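Local coordinates for protein precorrin-6y methyltransferase/putative decarboxylase (Methanothermobacter thermautotrophicus, PDB 1L3I) that probably methylates cobalt-precorrin-6B at C-15 and then decarboxylates it at C-12, using S-adenosylmethionine on the anaerobic route to adenosylcobalamin, at residues 156-161 and 178-183. Residues are numbered along the deposited sequence; the frame is centred on the assembly and turned at random.
Sequences ITELNI and PVALIY
T157 and L181 form a hydrogen-bonded pair in the antiparallel hairpin of strands 155-167 and 170-183, which forms one edge of the Rossmann-like methyltransferase sheet within the chain and illustrates how a sheet edge can serve assembly. T157 N reaches L181 O at 3.0 Å, and L181 N returns to T157 O in the carbonyl plane. At the next hydrogen-bonded pair, L159 N gives V179 O a nearly straight bond (171°), whereas the reverse bond from V179 N to L159 O is weak. Between these rungs, A180 CA lies 3.2 Å from T157 O, a CA-H...O contact.

Apolar contacts gather on the face that helix 137-149 covers. I156 CG1 runs alongside I182 CG1 at 4.1 Å, and with CG1 anti to the backbone N (chi1 -179°) I156 also brings CD1 to A180 CB. On this face too, the E158 carboxylate spans two residues, OE1 near A180 CB and OE2 3.5 Å from P178 CB, while OE2 forms a salt bridge with K140. Replacing E158 by an alanine would probably leave K140 without this charge partner and A180 CB and P178 CB without the oxygens beside them.

Residues 157-161 pair antiparallel with a strand of a second subunit, so the sheet continues across that interface. Across the other face, T157 OG1 meets the Y183 ring edge at CE2 (3.8 Å), and one water links T157 OG1, Y183 OH and I156 O, donating to the last at 3.0 Å.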
loop_
_atom_site.group_PDB
_atom_site.type_symbol
_atom_site.label_atom_id
_atom_site.label_comp_id
_atom_site.label_asym_id
_atom_site.label_seq_id
_atom_site.Cartn_x
_atom_site.Cartn_y
_atom_site.Cartn_z
ATOM N N ILE A 156 -5.166 14.078 6.888
ATOM C CA ILE A 156 -5.010 13.403 5.594
ATOM C C ILE A 156 -4.926 11.896 5.779
ATOM O O ILE A 156 -4.207 11.422 6.657
ATOM C CB ILE A 156 -3.750 13.906 4.777
ATOM C CG1 ILE A 156 -3.671 13.176 3.424
ATOM C CG2 ILE A 156 -2.469 13.688 5.573
ATOM C CD1 ILE A 156 -2.674 13.717 2.456
ATOM N N THR A 157 -5.697 11.149 5.002
ATOM C CA THR A 157 -5.660 9.694 5.035
ATOM C C THR A 157 -5.461 9.192 3.620
ATOM O O THR A 157 -6.172 9.610 2.709
ATOM C CB THR A 157 -6.947 9.109 5.571
ATOM O OG1 THR A 157 -7.106 9.520 6.921
ATOM C CG2 THR A 157 -6.932 7.602 5.508
ATOM N N GLU A 158 -4.471 8.327 3.421
ATOM C CA GLU A 158 -4.202 7.774 2.105
ATOM C C GLU A 158 -4.571 6.299 2.075
ATOM O O GLU A 158 -4.054 5.510 2.869
ATOM C CB GLU A 158 -2.739 7.926 1.755
ATOM C CG GLU A 158 -2.465 7.512 0.332
ATOM C CD GLU A 158 -1.822 8.600 -0.485
ATOM O OE1 GLU A 158 -1.669 9.743 0.008
ATOM O OE2 GLU A 158 -1.454 8.294 -1.634
ATOM N N LEU A 159 -5.455 5.940 1.154
ATOM C CA LEU A 159 -5.867 4.553 1.029
ATOM C C LEU A 159 -5.278 3.836 -0.165
ATOM O O LEU A 159 -5.355 4.330 -1.294
ATOM C CB LEU A 159 -7.387 4.431 0.910
ATOM C CG LEU A 159 -8.333 4.806 2.040
ATOM C CD1 LEU A 159 -9.706 4.212 1.721
ATOM C CD2 LEU A 159 -7.824 4.251 3.360
ATOM N N ASN A 160 -4.683 2.672 0.080
ATOM C CA ASN A 160 -4.159 1.842 -0.989
ATOM C C ASN A 160 -5.012 0.588 -0.883
ATOM O O ASN A 160 -4.932 -0.142 0.115
ATOM C CB ASN A 160 -2.684 1.532 -0.795
ATOM C CG ASN A 160 -1.783 2.543 -1.494
ATOM O OD1 ASN A 160 -1.563 2.477 -2.713
ATOM N ND2 ASN A 160 -1.268 3.489 -0.729
ATOM N N ILE A 161 -5.912 0.418 -1.852
ATOM C CA ILE A 161 -6.839 -0.713 -1.868
ATOM C C ILE A 161 -6.496 -1.748 -2.918
ATOM O O ILE A 161 -6.143 -1.409 -4.043
ATOM C CB ILE A 161 -8.275 -0.233 -2.137
ATOM C CG1 ILE A 161 -8.652 0.845 -1.138
ATOM C CG2 ILE A 161 -9.244 -1.398 -2.064
ATOM C CD1 ILE A 161 -9.597 1.870 -1.726
ATOM N N PRO A 178 -3.793 4.904 -5.535
ATOM C CA PRO A 178 -4.028 5.491 -4.223
ATOM C C PRO A 178 -4.844 6.773 -4.289
ATOM O O PRO A 178 -4.775 7.515 -5.257
ATOM C CB PRO A 178 -2.602 5.724 -3.703
ATOM C CG PRO A 178 -1.794 5.874 -4.910
ATOM C CD PRO A 178 -2.353 4.811 -5.817
ATOM N N VAL A 179 -5.660 6.988 -3.272
ATOM C CA VAL A 179 -6.474 8.175 -3.182
ATOM C C VAL A 179 -6.334 8.701 -1.757
ATOM O O VAL A 179 -6.337 7.920 -0.792
ATOM C CB VAL A 179 -7.968 7.856 -3.455
ATOM C CG1 VAL A 179 -8.825 9.126 -3.268
ATOM C CG2 VAL A 179 -8.129 7.307 -4.863
ATOM N N ALA A 180 -6.140 10.006 -1.621
ATOM C CA ALA A 180 -6.030 10.608 -0.299
ATOM C C ALA A 180 -7.290 11.437 0.000
ATOM O O ALA A 180 -7.922 12.000 -0.905
ATOM C CB ALA A 180 -4.785 11.497 -0.219
ATOM N N LEU A 181 -7.689 11.447 1.265
ATOM C CA LEU A 181 -8.840 12.223 1.692
ATOM C C LEU A 181 -8.325 13.246 2.692
ATOM O O LEU A 181 -7.747 12.875 3.722
ATOM C CB LEU A 181 -9.913 11.351 2.358
ATOM C CG LEU A 181 -10.593 10.285 1.497
ATOM C CD1 LEU A 181 -11.618 9.559 2.339
ATOM C CD2 LEU A 181 -11.248 10.906 0.278
ATOM N N ILE A 182 -8.402 14.525 2.313
ATOM C CA ILE A 182 -7.976 15.622 3.172
ATOM C C ILE A 182 -9.276 16.166 3.781
ATOM O O ILE A 182 -10.163 16.627 3.056
ATOM C CB ILE A 182 -7.207 16.712 2.371
ATOM C CG1 ILE A 182 -5.911 16.138 1.805
ATOM C CG2 ILE A 182 -6.892 17.913 3.261
ATOM C CD1 ILE A 182 -6.078 15.359 0.546
ATOM N N TYR A 183 -9.410 16.094 5.102
ATOM C CA TYR A 183 -10.636 16.540 5.745
ATOM C C TYR A 183 -10.415 17.446 6.953
ATOM O O TYR A 183 -9.382 17.366 7.630
ATOM C CB TYR A 183 -11.509 15.332 6.102
ATOM C CG TYR A 183 -10.835 14.332 7.016
ATOM C CD1 TYR A 183 -11.101 14.345 8.387
ATOM C CD2 TYR A 183 -9.864 13.449 6.538
ATOM C CE1 TYR A 183 -10.429 13.498 9.259
ATOM C CE2 TYR A 183 -9.186 12.603 7.405
ATOM C CZ TYR A 183 -9.461 12.648 8.762
ATOM O OH TYR A 183 -8.757 11.854 9.640
HETATM O O HOH W 1 -5.968 10.963 9.033
#